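Serine proteinase inhibitor 1 (Myxoma virus, PDB 6BJ5) inhibits serine proteases as a poxviral serpin and is important for the virulence of myxoma virus. Local coordinates at residues Phe107-Asn117 with Pro129-Thr140. Numbering follows the deposited sequence.
Sequences FNSENVKDVIN and PRVLDASLDRDT
Phe107 and Thr140 meet in a CH-pi contact: methyl CG2 of Thr140 stands over the ring centre of Phe107, 3.6 Å from the centroid and 11° off its normal. Leu136 CD2 lies 3.5 Å from Phe107 CE1, and Leu136 CD1 reaches toward Ile116 CD1, extending the apolar patch onto helix 112-120. Farther along, the aliphatic part of Lys113 passes Leu132, CD to CD1 3.8 Å.

The polar contacts lie toward the two ends. Asn108 OD1 takes two weak, bent hydrogen bonds from Arg138, NE at 2.6 Å and NH1 at 2.8 Å. Amide and guanidinium are nearly perpendicular (86°). Arg130 NH2 makes a long salt bridge to Asp114 OD1, 3.5 Å away near the guanidinium plane, while Lys113 CD packs over a guanidinium face. Asn117 ND2 hydrogen-bonds Lys113 O, which also receives the backbone N of Asn117, so its own helix holds the amide; Asn117 ND2 lies 3.1 Å from Arg130 CG.

Helix 112-120 matches serpin helix F, and 129-140 is the loop joining it to strand 3A (142-153) over central sheet A. Phe79 of strand 73-81 touches Phe107 and Ile116; Pro129 meets Asp311 on strand 305-314, placed like strand 4A, consistent with an inserted reactive-centre loop.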
loop_
_atom_site.group_PDB
_atom_site.type_symbol
_atom_site.label_atom_id
_atom_site.label_comp_id
_atom_site.label_asym_id
_atom_site.label_seq_id
_atom_site.Cartn_x
_atom_site.Cartn_y
_atom_site.Cartn_z
ATOM N N PHE A 107 -14.386 -17.873 -15.129
ATOM C CA PHE A 107 -14.485 -17.675 -13.688
ATOM C C PHE A 107 -15.402 -18.652 -12.956
ATOM O O PHE A 107 -15.700 -18.397 -11.784
ATOM C CB PHE A 107 -14.910 -16.243 -13.354
ATOM C CG PHE A 107 -13.778 -15.249 -13.424
ATOM C CD1 PHE A 107 -12.791 -15.259 -12.433
ATOM C CD2 PHE A 107 -13.714 -14.284 -14.429
ATOM C CE1 PHE A 107 -11.749 -14.369 -12.462
ATOM C CE2 PHE A 107 -12.666 -13.365 -14.455
ATOM C CZ PHE A 107 -11.685 -13.416 -13.480
ATOM N N ASN A 108 -15.844 -19.749 -13.568
ATOM C CA ASN A 108 -16.617 -20.741 -12.824
ATOM C C ASN A 108 -15.818 -22.018 -12.574
ATOM O O ASN A 108 -15.925 -22.600 -11.488
ATOM C CB ASN A 108 -17.932 -21.053 -13.566
ATOM C CG ASN A 108 -18.828 -22.080 -12.839
ATOM O OD1 ASN A 108 -18.408 -22.783 -11.919
ATOM N ND2 ASN A 108 -20.104 -22.092 -13.206
ATOM N N SER A 109 -14.954 -22.421 -13.510
ATOM C CA SER A 109 -14.188 -23.655 -13.356
ATOM C C SER A 109 -13.361 -23.676 -12.073
ATOM O O SER A 109 -13.301 -22.689 -11.330
ATOM C CB SER A 109 -13.274 -23.872 -14.561
ATOM O OG SER A 109 -12.222 -22.920 -14.611
ATOM N N GLU A 110 -12.711 -24.803 -11.810
ATOM C CA GLU A 110 -12.022 -25.001 -10.546
ATOM C C GLU A 110 -10.563 -24.581 -10.580
ATOM O O GLU A 110 -10.045 -24.108 -9.564
ATOM C CB GLU A 110 -12.121 -26.467 -10.129
ATOM C CG GLU A 110 -13.535 -27.010 -10.193
ATOM C CD GLU A 110 -13.856 -27.926 -9.020
ATOM O OE1 GLU A 110 -15.052 -28.128 -8.721
ATOM O OE2 GLU A 110 -12.912 -28.435 -8.380
ATOM N N ASN A 111 -9.888 -24.719 -11.718
ATOM C CA ASN A 111 -8.498 -24.309 -11.823
ATOM C C ASN A 111 -8.336 -22.848 -12.258
ATOM O O ASN A 111 -7.221 -22.442 -12.608
ATOM C CB ASN A 111 -7.733 -25.244 -12.771
ATOM C CG ASN A 111 -8.430 -25.435 -14.115
ATOM O OD1 ASN A 111 -9.582 -25.868 -14.177
ATOM N ND2 ASN A 111 -7.725 -25.117 -15.196
ATOM N N VAL A 112 -9.407 -22.046 -12.227
ATOM C CA VAL A 112 -9.267 -20.630 -12.569
ATOM C C VAL A 112 -8.224 -19.978 -11.662
ATOM O O VAL A 112 -7.292 -19.313 -12.130
ATOM C CB VAL A 112 -10.636 -19.911 -12.527
ATOM C CG1 VAL A 112 -11.129 -19.649 -11.112
ATOM C CG2 VAL A 112 -10.580 -18.604 -13.293
ATOM N N LYS A 113 -8.317 -20.241 -10.361
ATOM C CA LYS A 113 -7.268 -19.850 -9.429
ATOM C C LYS A 113 -5.910 -20.372 -9.860
ATOM O O LYS A 113 -4.903 -19.659 -9.796
ATOM C CB LYS A 113 -7.609 -20.388 -8.056
ATOM C CG LYS A 113 -8.766 -19.728 -7.451
ATOM C CD LYS A 113 -8.290 -18.951 -6.348
ATOM C CE LYS A 113 -9.080 -19.204 -5.235
ATOM N NZ LYS A 113 -8.323 -19.025 -4.049
ATOM N N ASP A 114 -5.860 -21.641 -10.266
ATOM C CA ASP A 114 -4.591 -22.219 -10.687
ATOM C C ASP A 114 -4.060 -21.503 -11.920
ATOM O O ASP A 114 -2.885 -21.130 -11.962
ATOM C CB ASP A 114 -4.753 -23.723 -10.933
ATOM C CG ASP A 114 -5.219 -24.468 -9.688
ATOM O OD1 ASP A 114 -5.078 -23.909 -8.574
ATOM O OD2 ASP A 114 -5.722 -25.608 -9.823
ATOM N N VAL A 115 -4.927 -21.260 -12.909
ATOM C CA VAL A 115 -4.516 -20.506 -14.091
ATOM C C VAL A 115 -3.938 -19.161 -13.689
ATOM O O VAL A 115 -2.906 -18.727 -14.217
ATOM C CB VAL A 115 -5.694 -20.317 -15.065
ATOM C CG1 VAL A 115 -5.200 -19.639 -16.335
ATOM C CG2 VAL A 115 -6.380 -21.643 -15.388
ATOM N N ILE A 116 -4.584 -18.483 -12.740
ATOM C CA ILE A 116 -4.221 -17.096 -12.477
ATOM C C ILE A 116 -2.970 -17.013 -11.610
ATOM O O ILE A 116 -2.072 -16.205 -11.875
ATOM C CB ILE A 116 -5.418 -16.340 -11.870
ATOM C CG1 ILE A 116 -6.507 -16.181 -12.939
ATOM C CG2 ILE A 116 -4.983 -14.969 -11.362
ATOM C CD1 ILE A 116 -7.864 -15.800 -12.396
ATOM N N ASN A 117 -2.868 -17.856 -10.585
ATOM C CA ASN A 117 -1.621 -17.928 -9.830
ATOM C C ASN A 117 -0.479 -18.446 -10.700
ATOM O O ASN A 117 0.622 -17.877 -10.701
ATOM C CB ASN A 117 -1.822 -18.794 -8.592
ATOM C CG ASN A 117 -2.569 -18.059 -7.495
ATOM O OD1 ASN A 117 -2.005 -17.203 -6.816
ATOM N ND2 ASN A 117 -3.857 -18.361 -7.348
ATOM N N PRO A 129 0.255 -14.992 -5.397
ATOM C CA PRO A 129 -0.528 -14.500 -4.261
ATOM C C PRO A 129 -1.875 -15.193 -4.133
ATOM O O PRO A 129 -2.900 -14.585 -4.460
ATOM C CB PRO A 129 -0.719 -13.024 -4.616
ATOM C CG PRO A 129 -0.895 -13.067 -6.136
ATOM C CD PRO A 129 -0.045 -14.232 -6.629
ATOM N N ARG A 130 -1.911 -16.441 -3.657
ATOM C CA ARG A 130 -3.173 -17.175 -3.704
ATOM C C ARG A 130 -4.178 -16.721 -2.646
ATOM O O ARG A 130 -5.321 -17.209 -2.651
ATOM C CB ARG A 130 -2.925 -18.683 -3.578
ATOM C CG ARG A 130 -3.918 -19.483 -4.421
ATOM C CD ARG A 130 -4.286 -20.848 -3.865
ATOM N NE ARG A 130 -4.990 -21.623 -4.883
ATOM C CZ ARG A 130 -6.229 -22.078 -4.758
ATOM N NH1 ARG A 130 -6.904 -21.849 -3.645
ATOM N NH2 ARG A 130 -6.785 -22.762 -5.746
ATOM N N VAL A 131 -3.802 -15.769 -1.780
ATOM C CA VAL A 131 -4.689 -15.193 -0.769
ATOM C C VAL A 131 -5.708 -14.295 -1.483
ATOM O O VAL A 131 -5.974 -13.156 -1.078
ATOM C CB VAL A 131 -3.859 -14.446 0.303
ATOM C CG1 VAL A 131 -4.722 -13.891 1.447
ATOM C CG2 VAL A 131 -2.782 -15.362 0.879
ATOM N N LEU A 132 -6.281 -14.813 -2.571
ATOM C CA LEU A 132 -7.257 -14.093 -3.374
ATOM C C LEU A 132 -8.540 -14.899 -3.547
ATOM O O LEU A 132 -9.337 -14.604 -4.442
ATOM C CB LEU A 132 -6.666 -13.716 -4.739
ATOM C CG LEU A 132 -6.183 -14.786 -5.747
ATOM C CD1 LEU A 132 -7.287 -15.281 -6.643
ATOM C CD2 LEU A 132 -5.071 -14.272 -6.639
ATOM N N ASP A 133 -8.756 -15.931 -2.724
ATOM C CA ASP A 133 -10.066 -16.574 -2.738
ATOM C C ASP A 133 -11.107 -15.739 -2.030
ATOM O O ASP A 133 -12.305 -15.924 -2.265
ATOM C CB ASP A 133 -10.044 -17.956 -2.092
ATOM C CG ASP A 133 -11.281 -18.771 -2.455
ATOM O OD1 ASP A 133 -11.495 -19.075 -3.647
ATOM O OD2 ASP A 133 -12.064 -19.095 -1.543
ATOM N N ALA A 134 -10.664 -14.845 -1.152
ATOM C CA ALA A 134 -11.533 -13.797 -0.645
ATOM C C ALA A 134 -12.257 -13.050 -1.765
ATOM O O ALA A 134 -13.380 -12.574 -1.566
ATOM C CB ALA A 134 -10.723 -12.827 0.213
ATOM N N SER A 135 -11.649 -12.955 -2.953
ATOM C CA SER A 135 -12.118 -12.033 -3.979
ATOM C C SER A 135 -12.734 -12.679 -5.217
ATOM O O SER A 135 -13.368 -11.967 -6.002
ATOM C CB SER A 135 -10.926 -11.165 -4.425
ATOM O OG SER A 135 -11.321 -9.951 -5.024
ATOM N N LEU A 136 -12.654 -13.995 -5.387
ATOM C CA LEU A 136 -13.245 -14.651 -6.553
ATOM C C LEU A 136 -14.544 -15.331 -6.166
ATOM O O LEU A 136 -14.552 -16.285 -5.383
ATOM C CB LEU A 136 -12.300 -15.634 -7.226
ATOM C CG LEU A 136 -11.204 -14.834 -7.920
ATOM C CD1 LEU A 136 -10.136 -15.738 -8.516
ATOM C CD2 LEU A 136 -11.792 -13.883 -8.946
ATOM N N ASP A 137 -15.626 -14.753 -6.624
ATOM C CA ASP A 137 -16.966 -15.303 -6.561
ATOM C C ASP A 137 -17.137 -16.231 -7.780
ATOM O O ASP A 137 -16.181 -16.496 -8.511
ATOM C CB ASP A 137 -17.906 -14.096 -6.444
ATOM C CG ASP A 137 -19.309 -14.386 -6.825
ATOM O OD1 ASP A 137 -20.048 -14.949 -5.995
ATOM O OD2 ASP A 137 -19.683 -14.014 -7.950
ATOM N N ARG A 138 -18.334 -16.753 -8.029
ATOM C CA ARG A 138 -18.590 -17.505 -9.254
ATOM C C ARG A 138 -19.286 -16.689 -10.334
ATOM O O ARG A 138 -19.322 -17.107 -11.485
ATOM C CB ARG A 138 -19.429 -18.749 -8.944
ATOM C CG ARG A 138 -18.640 -20.045 -8.996
ATOM C CD ARG A 138 -19.520 -21.255 -8.734
ATOM N NE ARG A 138 -19.020 -22.441 -9.419
ATOM C CZ ARG A 138 -18.070 -23.227 -8.931
ATOM N NH1 ARG A 138 -17.661 -24.286 -9.617
ATOM N NH2 ARG A 138 -17.529 -22.943 -7.755
ATOM N N ASP A 139 -19.730 -15.494 -9.979
ATOM C CA ASP A 139 -20.327 -14.587 -10.940
ATOM C C ASP A 139 -19.294 -13.513 -11.303
ATOM O O ASP A 139 -19.641 -12.502 -11.913
ATOM C CB ASP A 139 -21.586 -13.939 -10.361
ATOM C CG ASP A 139 -22.645 -14.958 -9.987
ATOM O OD1 ASP A 139 -23.720 -14.547 -9.501
ATOM O OD2 ASP A 139 -22.404 -16.167 -10.181
ATOM N N THR A 140 -18.031 -13.717 -10.914
ATOM C CA THR A 140 -17.017 -12.719 -11.158
ATOM C C THR A 140 -16.700 -12.706 -12.660
ATOM O O THR A 140 -16.473 -13.751 -13.251
ATOM C CB THR A 140 -15.789 -13.012 -10.282
ATOM O OG1 THR A 140 -16.033 -12.581 -8.920
ATOM C CG2 THR A 140 -14.489 -12.516 -10.923
#